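Local coordinates for protein N-ACETYLMURAMOYL-L-ALANINE AMIDASE CwlV (Paenibacillus polymyxa, PDB 1JWQ) that probably hydrolyses the amide bond between N-acetylmuramic acid and L-alanine in cell-wall peptidoglycan, here as the zinc-binding catalytic domain of a longer protein, at residues Val5-His10 against Lys62-Val67; Ala32-Val37 against Val49-Ser54; His129-Arg132 against Pro137-Leu140. All coordinates share one frame; numbering follows the deposited sequence.

Interaction 1. Residues Val5-His10 against Lys62-Val67; sequences VIDAGH and KQRVKV. With ZN (zinc ion), chain B.
R64 reaches from helix 61-70 to D7, A8 and H10, where strand 2-8 runs out at the zinc site of this open alpha-beta-alpha fold. Its two terminal nitrogens divide the work. R64 NH1 makes a salt bridge to D7 OD2 (2.8 Å), approaching on the syn side but 26° out of the carboxylate plane, and also donates to A8 O at 2.9 Å. R64 NH2 gives a nearly straight bond to H10 O, also 2.9 Å. All three oxygens lie at the guanidinium edge and close to its plane, whereas the carboxylate of D7 is turned 75° against that plane. From the oxygen side the fit is less ideal: both carbonyls are approached from above their planes. R64 leaves the helix with CG beside its backbone N (chi1 -60°) and stays extended from CG to NE, which carries the head across to the strand end; its aliphatic part passes D7 OD2, with CG 3.3 Å from that oxygen. A leucine in its place, with no side-chain N-H, would probably leave D7 without its charged mate and the chain at H10 O freer to shift. Further out, NE of R64 donates to L59 O, while T52 OG1 and S78 OG hydrogen-bond to OD2 and OD1 of D7, so the carboxylate is gripped at both oxygens. The same backbone that R64 holds carries H10 into the metal site, which E26 and H80 complete among the protein ligands. D14 OD2 hydrogen-bonds to H10 ND1 and so helps fix the ring's rotation. The ring's other nitrogen, H10 NE2, binds the zinc ion at 2.1 Å, and water 1 and water 2, both zinc ligands, lie near the imidazole plane.

Interaction 2. Residues Ala32-Val37 against Val49-Ser54; sequences AMALKV and VVLTRS
A34 and L35 on helix 26-42 meet L51 near the end of strand 47-51 and S54 in the loop after it. At the start of segment 49-54, V49 packs on E38 and L41 further along the same helix, and V50 follows with backbone hydrogen bonds to V4 and I6 that hold strand 47-51 beside strand 2-8. L51 then turns toward the helix, its CA 7.3 Å from the CA of A34, and carries most of the contact through a single methyl. L51 CD2 lies 3.7 Å from L35 CD2, where the two leucines cross at about a right angle, and 4.0 Å from A34 CB. L51 CD2 also comes within 3.8 Å of A34 O, so this methyl touches both the side chain and the backbone of A34. The chi1 of L51, -92°, lies some 30° away from a staggered position. The contact closes a beta-alpha-beta crossover: the chain leaves strand 2-8, runs through helix 26-42 across one face of the sheet and returns as the parallel edge strand 47-51. A34 also touches I6 and A8 of strand 2-8, so its methyl meets both strands of the unit. Past the strand, R53 reaches between the end of strand 2-8 and the start of helix 26-42, where NE donates to A8 O and NH2 to K27 O. S54 lies at the solvent-exposed margin. L35, with CG beside its backbone N (chi1 -65°), brings its CD2 methyl to this residue as well as to L51: L35 CD2 is 3.9 Å from S54 O and 4.3 Å from S54 CB.

Interaction 3. Residues His129-Arg132 against Pro137-Leu140; sequences HVIR and PAVL
I131, on the single turn 129-132, pushes its CG2 methyl against the start of strand 138-145. Its conformation decides which branch does so. CG1 takes the crowded position between backbone N and carbonyl carbon (chi1 54°), which leaves CG2 beside the N and aimed at the strand backbone. There I131 CG2 comes 3.5 Å from V139 C, 4.0 Å from A138 CB and 3.9 Å from L140 CB, so the methyl beds down on the main chain with one side chain before and one after. CD1, at the end of an extended chain, lies by L140 CB. In V130 it is CG2, set between backbone N and carbonyl carbon, that does the touching: V130 CG2 meets L140 CD1 at 4.0 Å, and the two side chains cross at about a right angle. The turn lies on one face of the sheet at the start of strand 138-145, while V139 on the other side of the strand packs on helix 102-116. L140 also touches H80, a zinc ligand, so this packing lies immediately behind the metal site. Beside the methyls, water 3 spans the two backbones, donating 2.9 Å to I131 O and 2.7 Å to A138 O. I131 O takes a second donor, R98 NE. The direct contact is therefore made by apolar side-chain atoms, in part against the strand's main chain, and the two carbonyls, which cannot bond to each other, are joined by a water that spends both its hydrogens on them.

In the fold
From the N terminus, strand 2-8 enters interaction 1, and the chain makes helix 26-42 and strand 47-51 before its partner follows. Interaction 2 joins those two and closes the shorter loop, nested inside the one that interaction 1 closes when helix 61-70 arrives. The nested pair touch, I6 of interaction 1 packing on A34 of interaction 2. Interaction 3 comes later, in series, and crosses neither; it seats the turn 129-132 on strand 138-145. H129 and V130 of that turn pack on V65, within the second segment of interaction 1. Interactions 2 and 3, with centres about 16 Å apart, do not touch, but all three reach the same sheet.

Interaction 1. Residues Val5-His10 against Lys62-Val67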
loop_
_atom_site.group_PDB
_atom_site.type_symbol
_atom_site.label_atom_id
_atom_site.label_comp_id
_atom_site.label_asym_id
_atom_site.label_seq_id
_atom_site.Cartn_x
_atom_site.Cartn_y
_atom_site.Cartn_z
ATOM N N VAL A 5 -9.130 2.804 -5.109
ATOM C CA VAL A 5 -9.029 1.369 -4.889
ATOM C C VAL A 5 -7.778 1.083 -4.078
ATOM O O VAL A 5 -6.680 1.493 -4.445
ATOM C CB VAL A 5 -8.990 0.587 -6.225
ATOM C CG1 VAL A 5 -8.674 -0.888 -5.965
ATOM C CG2 VAL A 5 -10.338 0.704 -6.922
ATOM N N ILE A 6 -7.970 0.408 -2.950
ATOM C CA ILE A 6 -6.873 0.048 -2.067
ATOM C C ILE A 6 -6.732 -1.457 -2.156
ATOM O O ILE A 6 -7.682 -2.199 -1.904
ATOM C CB ILE A 6 -7.161 0.436 -0.610
ATOM C CG1 ILE A 6 -7.468 1.934 -0.519
ATOM C CG2 ILE A 6 -5.966 0.066 0.265
ATOM C CD1 ILE A 6 -6.317 2.838 -0.901
ATOM N N ASP A 7 -5.532 -1.890 -2.511
ATOM C CA ASP A 7 -5.235 -3.295 -2.688
ATOM C C ASP A 7 -4.257 -3.813 -1.641
ATOM O O ASP A 7 -3.077 -3.442 -1.642
ATOM C CB ASP A 7 -4.663 -3.491 -4.095
ATOM C CG ASP A 7 -4.234 -4.911 -4.358
ATOM O OD1 ASP A 7 -3.047 -5.116 -4.684
ATOM O OD2 ASP A 7 -5.082 -5.812 -4.236
ATOM N N ALA A 8 -4.757 -4.654 -0.739
ATOM C CA ALA A 8 -3.924 -5.254 0.299
ATOM C C ALA A 8 -3.274 -6.454 -0.367
ATOM O O ALA A 8 -3.946 -7.429 -0.688
ATOM C CB ALA A 8 -4.784 -5.707 1.476
ATOM N N GLY A 9 -1.966 -6.376 -0.582
ATOM C CA GLY A 9 -1.266 -7.455 -1.245
ATOM C C GLY A 9 -1.427 -8.831 -0.632
ATOM O O GLY A 9 -1.567 -8.977 0.585
ATOM N N HIS A 10 -1.427 -9.840 -1.497
ATOM C CA HIS A 10 -1.518 -11.234 -1.086
ATOM C C HIS A 10 -2.838 -11.593 -0.412
ATOM O O HIS A 10 -3.838 -10.900 -0.583
ATOM C CB HIS A 10 -0.337 -11.541 -0.172
ATOM C CG HIS A 10 0.958 -11.000 -0.692
ATOM N ND1 HIS A 10 1.553 -11.482 -1.838
ATOM C CD2 HIS A 10 1.709 -9.947 -0.291
ATOM C CE1 HIS A 10 2.612 -10.744 -2.122
ATOM N NE2 HIS A 10 2.728 -9.806 -1.201
ATOM N N LYS A 62 -4.468 -10.288 -11.712
ATOM C CA LYS A 62 -5.375 -9.831 -12.759
ATOM C C LYS A 62 -6.719 -9.397 -12.185
ATOM O O LYS A 62 -7.336 -8.449 -12.673
ATOM C CB LYS A 62 -5.582 -10.934 -13.785
ATOM N N GLN A 63 -7.166 -10.097 -11.147
ATOM C CA GLN A 63 -8.439 -9.792 -10.508
ATOM C C GLN A 63 -8.408 -8.440 -9.798
ATOM O O GLN A 63 -9.385 -7.691 -9.841
ATOM C CB GLN A 63 -8.806 -10.904 -9.517
ATOM N N ARG A 64 -7.290 -8.135 -9.145
ATOM C CA ARG A 64 -7.141 -6.870 -8.432
ATOM C C ARG A 64 -7.179 -5.715 -9.425
ATOM O O ARG A 64 -7.800 -4.678 -9.170
ATOM C CB ARG A 64 -5.818 -6.855 -7.662
ATOM C CG ARG A 64 -5.705 -7.964 -6.627
ATOM C CD ARG A 64 -4.259 -8.275 -6.287
ATOM N NE ARG A 64 -4.155 -9.479 -5.468
ATOM C CZ ARG A 64 -4.175 -9.492 -4.139
ATOM N NH1 ARG A 64 -4.291 -8.358 -3.459
ATOM N NH2 ARG A 64 -4.078 -10.645 -3.490
ATOM N N VAL A 65 -6.506 -5.895 -10.557
ATOM C CA VAL A 65 -6.474 -4.863 -11.587
ATOM C C VAL A 65 -7.860 -4.689 -12.205
ATOM O O VAL A 65 -8.322 -3.564 -12.409
ATOM C CB VAL A 65 -5.468 -5.218 -12.714
ATOM C CG1 VAL A 65 -5.610 -4.239 -13.871
ATOM C CG2 VAL A 65 -4.049 -5.198 -12.170
ATOM N N LYS A 66 -8.531 -5.803 -12.479
ATOM C CA LYS A 66 -9.854 -5.750 -13.093
ATOM C C LYS A 66 -10.840 -4.899 -12.298
ATOM O O LYS A 66 -11.632 -4.152 -12.876
ATOM C CB LYS A 66 -10.414 -7.161 -13.286
ATOM C CG LYS A 66 -11.712 -7.187 -14.087
ATOM C CD LYS A 66 -11.950 -8.544 -14.739
ATOM C CE LYS A 66 -12.056 -9.658 -13.716
ATOM N NZ LYS A 66 -12.305 -10.976 -14.373
ATOM N N VAL A 67 -10.795 -5.005 -10.976
ATOM C CA VAL A 67 -11.685 -4.213 -10.136
ATOM C C VAL A 67 -11.432 -2.729 -10.376
ATOM O O VAL A 67 -12.363 -1.949 -10.575
ATOM C CB VAL A 67 -11.454 -4.504 -8.637
ATOM C CG1 VAL A 67 -12.300 -3.564 -7.787
ATOM C CG2 VAL A 67 -11.796 -5.951 -8.333
HETATM ZN ZN ZN B . 4.035 -8.150 -1.115
HETATM O O HOH W 1 5.909 -7.402 -0.981
HETATM O O HOH W 2 4.745 -8.591 -3.209
#

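Interaction 2. Residues Ala32-Val37 against Val49-Ser54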
loop_
_atom_site.group_PDB
_atom_site.type_symbol
_atom_site.label_atom_id
_atom_site.label_comp_id
_atom_site.label_asym_id
_atom_site.label_seq_id
_atom_site.Cartn_x
_atom_site.Cartn_y
_atom_site.Cartn_z
ATOM N N ALA A 32 -4.572 -5.138 7.424
ATOM C CA ALA A 32 -4.753 -4.212 8.538
ATOM C C ALA A 32 -4.561 -2.772 8.069
ATOM O O ALA A 32 -5.303 -1.869 8.468
ATOM C CB ALA A 32 -3.761 -4.542 9.665
ATOM N N MET A 33 -3.563 -2.559 7.216
ATOM C CA MET A 33 -3.285 -1.224 6.695
ATOM C C MET A 33 -4.399 -0.754 5.763
ATOM O O MET A 33 -4.869 0.377 5.872
ATOM C CB MET A 33 -1.950 -1.208 5.942
ATOM C CG MET A 33 -0.734 -1.348 6.840
ATOM S SD MET A 33 -0.685 -0.051 8.094
ATOM C CE MET A 33 -0.887 1.398 7.075
ATOM N N ALA A 34 -4.813 -1.626 4.849
ATOM C CA ALA A 34 -5.873 -1.293 3.907
ATOM C C ALA A 34 -7.155 -0.915 4.639
ATOM O O ALA A 34 -7.826 0.056 4.282
ATOM C CB ALA A 34 -6.130 -2.468 2.965
ATOM N N LEU A 35 -7.497 -1.677 5.670
ATOM C CA LEU A 35 -8.710 -1.404 6.435
ATOM C C LEU A 35 -8.619 -0.065 7.166
ATOM O O LEU A 35 -9.603 0.664 7.259
ATOM C CB LEU A 35 -8.969 -2.532 7.437
ATOM C CG LEU A 35 -9.279 -3.897 6.815
ATOM C CD1 LEU A 35 -9.499 -4.918 7.910
ATOM C CD2 LEU A 35 -10.512 -3.794 5.920
ATOM N N LYS A 36 -7.439 0.253 7.688
ATOM C CA LYS A 36 -7.254 1.518 8.392
ATOM C C LYS A 36 -7.343 2.693 7.423
ATOM O O LYS A 36 -7.952 3.719 7.734
ATOM C CB LYS A 36 -5.909 1.536 9.123
ATOM C CG LYS A 36 -5.888 0.702 10.394
ATOM C CD LYS A 36 -4.500 0.653 11.010
ATOM C CE LYS A 36 -4.467 -0.225 12.263
ATOM N NZ LYS A 36 -5.325 0.331 13.343
ATOM N N VAL A 37 -6.743 2.548 6.245
ATOM C CA VAL A 37 -6.791 3.618 5.259
ATOM C C VAL A 37 -8.242 3.810 4.828
ATOM O O VAL A 37 -8.706 4.936 4.657
ATOM C CB VAL A 37 -5.901 3.290 4.033
ATOM C CG1 VAL A 37 -6.103 4.329 2.932
ATOM C CG2 VAL A 37 -4.441 3.268 4.457
ATOM N N VAL A 49 -14.361 4.746 -1.586
ATOM C CA VAL A 49 -13.264 3.813 -1.349
ATOM C C VAL A 49 -13.651 2.360 -1.559
ATOM O O VAL A 49 -14.624 1.870 -0.986
ATOM C CB VAL A 49 -12.714 3.976 0.083
ATOM C CG1 VAL A 49 -11.499 3.081 0.282
ATOM C CG2 VAL A 49 -12.360 5.432 0.330
ATOM N N VAL A 50 -12.874 1.671 -2.386
ATOM C CA VAL A 50 -13.128 0.272 -2.681
ATOM C C VAL A 50 -11.878 -0.547 -2.405
ATOM O O VAL A 50 -10.799 -0.221 -2.890
ATOM C CB VAL A 50 -13.517 0.076 -4.160
ATOM C CG1 VAL A 50 -13.675 -1.412 -4.462
ATOM C CG2 VAL A 50 -14.818 0.822 -4.462
ATOM N N LEU A 51 -12.024 -1.606 -1.621
ATOM C CA LEU A 51 -10.894 -2.472 -1.321
ATOM C C LEU A 51 -10.996 -3.748 -2.139
ATOM O O LEU A 51 -12.051 -4.379 -2.179
ATOM C CB LEU A 51 -10.861 -2.827 0.170
ATOM C CG LEU A 51 -10.035 -1.907 1.077
ATOM C CD1 LEU A 51 -10.517 -0.463 0.955
ATOM C CD2 LEU A 51 -10.151 -2.400 2.512
ATOM N N THR A 52 -9.906 -4.131 -2.796
ATOM C CA THR A 52 -9.916 -5.365 -3.579
ATOM C C THR A 52 -10.239 -6.530 -2.645
ATOM O O THR A 52 -10.913 -7.482 -3.040
ATOM C CB THR A 52 -8.562 -5.619 -4.262
ATOM O OG1 THR A 52 -7.518 -5.608 -3.281
ATOM C CG2 THR A 52 -8.292 -4.549 -5.309
ATOM N N ARG A 53 -9.752 -6.453 -1.410
ATOM C CA ARG A 53 -10.040 -7.480 -0.416
ATOM C C ARG A 53 -10.138 -6.847 0.964
ATOM O O ARG A 53 -9.332 -5.985 1.334
ATOM C CB ARG A 53 -8.985 -8.592 -0.432
ATOM C CG ARG A 53 -7.683 -8.288 0.270
ATOM C CD ARG A 53 -6.802 -9.533 0.265
ATOM N NE ARG A 53 -5.475 -9.282 0.821
ATOM C CZ ARG A 53 -5.118 -9.540 2.074
ATOM N NH1 ARG A 53 -5.991 -10.065 2.931
ATOM N NH2 ARG A 53 -3.878 -9.282 2.468
ATOM N N SER A 54 -11.144 -7.271 1.720
ATOM C CA SER A 54 -11.391 -6.734 3.049
ATOM C C SER A 54 -11.250 -7.808 4.113
ATOM O O SER A 54 -11.507 -7.561 5.287
ATOM C CB SER A 54 -12.795 -6.136 3.101
ATOM O OG SER A 54 -12.973 -5.211 2.041
#

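Interaction 3. Residues His129-Arg132 against Pro137-Leu140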
loop_
_atom_site.group_PDB
_atom_site.type_symbol
_atom_site.label_atom_id
_atom_site.label_comp_id
_atom_site.label_asym_id
_atom_site.label_seq_id
_atom_site.Cartn_x
_atom_site.Cartn_y
_atom_site.Cartn_z
ATOM N N HIS A 129 2.786 -6.224 -11.766
ATOM C CA HIS A 129 1.514 -6.375 -12.459
ATOM C C HIS A 129 0.435 -5.359 -12.094
ATOM O O HIS A 129 -0.093 -4.671 -12.962
ATOM C CB HIS A 129 0.972 -7.793 -12.231
ATOM C CG HIS A 129 -0.235 -8.123 -13.055
ATOM N ND1 HIS A 129 -0.241 -9.138 -13.986
ATOM C CD2 HIS A 129 -1.473 -7.575 -13.087
ATOM C CE1 HIS A 129 -1.432 -9.202 -14.558
ATOM N NE2 HIS A 129 -2.197 -8.266 -14.030
ATOM N N VAL A 130 0.105 -5.258 -10.812
ATOM C CA VAL A 130 -0.958 -4.344 -10.405
ATOM C C VAL A 130 -0.752 -2.867 -10.732
ATOM O O VAL A 130 -1.732 -2.138 -10.889
ATOM C CB VAL A 130 -1.290 -4.503 -8.897
ATOM C CG1 VAL A 130 -1.700 -5.947 -8.616
ATOM C CG2 VAL A 130 -0.102 -4.110 -8.046
ATOM N N ILE A 131 0.494 -2.411 -10.845
ATOM C CA ILE A 131 0.714 -1.005 -11.181
ATOM C C ILE A 131 1.061 -0.829 -12.663
ATOM O O ILE A 131 1.097 0.287 -13.182
ATOM C CB ILE A 131 1.808 -0.354 -10.273
ATOM C CG1 ILE A 131 3.115 -1.157 -10.309
ATOM C CG2 ILE A 131 1.297 -0.287 -8.832
ATOM C CD1 ILE A 131 4.262 -0.487 -9.534
ATOM N N ARG A 132 1.288 -1.949 -13.343
ATOM C CA ARG A 132 1.614 -1.942 -14.766
ATOM C C ARG A 132 0.367 -2.053 -15.637
ATOM O O ARG A 132 0.208 -1.309 -16.604
ATOM C CB ARG A 132 2.531 -3.116 -15.107
ATOM C CG ARG A 132 2.773 -3.275 -16.602
ATOM C CD ARG A 132 3.605 -4.510 -16.905
ATOM N NE ARG A 132 2.892 -5.746 -16.593
ATOM C CZ ARG A 132 3.323 -6.662 -15.730
ATOM N NH1 ARG A 132 4.467 -6.486 -15.085
ATOM N NH2 ARG A 132 2.610 -7.760 -15.516
ATOM N N PRO A 137 -3.591 6.367 -12.287
ATOM C CA PRO A 137 -2.379 6.487 -11.469
ATOM C C PRO A 137 -2.355 5.355 -10.454
ATOM O O PRO A 137 -3.309 5.171 -9.702
ATOM C CB PRO A 137 -2.536 7.862 -10.829
ATOM C CG PRO A 137 -3.209 8.640 -11.920
ATOM C CD PRO A 137 -4.281 7.665 -12.399
ATOM N N ALA A 138 -1.269 4.590 -10.440
ATOM C CA ALA A 138 -1.178 3.455 -9.537
ATOM C C ALA A 138 0.200 3.289 -8.938
ATOM O O ALA A 138 1.206 3.308 -9.644
ATOM C CB ALA A 138 -1.577 2.171 -10.275
ATOM N N VAL A 139 0.243 3.111 -7.627
ATOM C CA VAL A 139 1.515 2.922 -6.955
ATOM C C VAL A 139 1.448 1.732 -6.017
ATOM O O VAL A 139 0.370 1.321 -5.585
ATOM C CB VAL A 139 1.923 4.173 -6.151
ATOM C CG1 VAL A 139 2.072 5.371 -7.095
ATOM C CG2 VAL A 139 0.888 4.465 -5.073
ATOM N N LEU A 140 2.611 1.164 -5.732
ATOM C CA LEU A 140 2.698 0.035 -4.822
ATOM C C LEU A 140 3.633 0.479 -3.712
ATOM O O LEU A 140 4.746 0.942 -3.964
ATOM C CB LEU A 140 3.249 -1.200 -5.536
ATOM C CG LEU A 140 3.262 -2.478 -4.693
ATOM C CD1 LEU A 140 3.039 -3.694 -5.587
ATOM C CD2 LEU A 140 4.586 -2.578 -3.940
HETATM O O HOH W 3 2.113 2.738 -12.138
#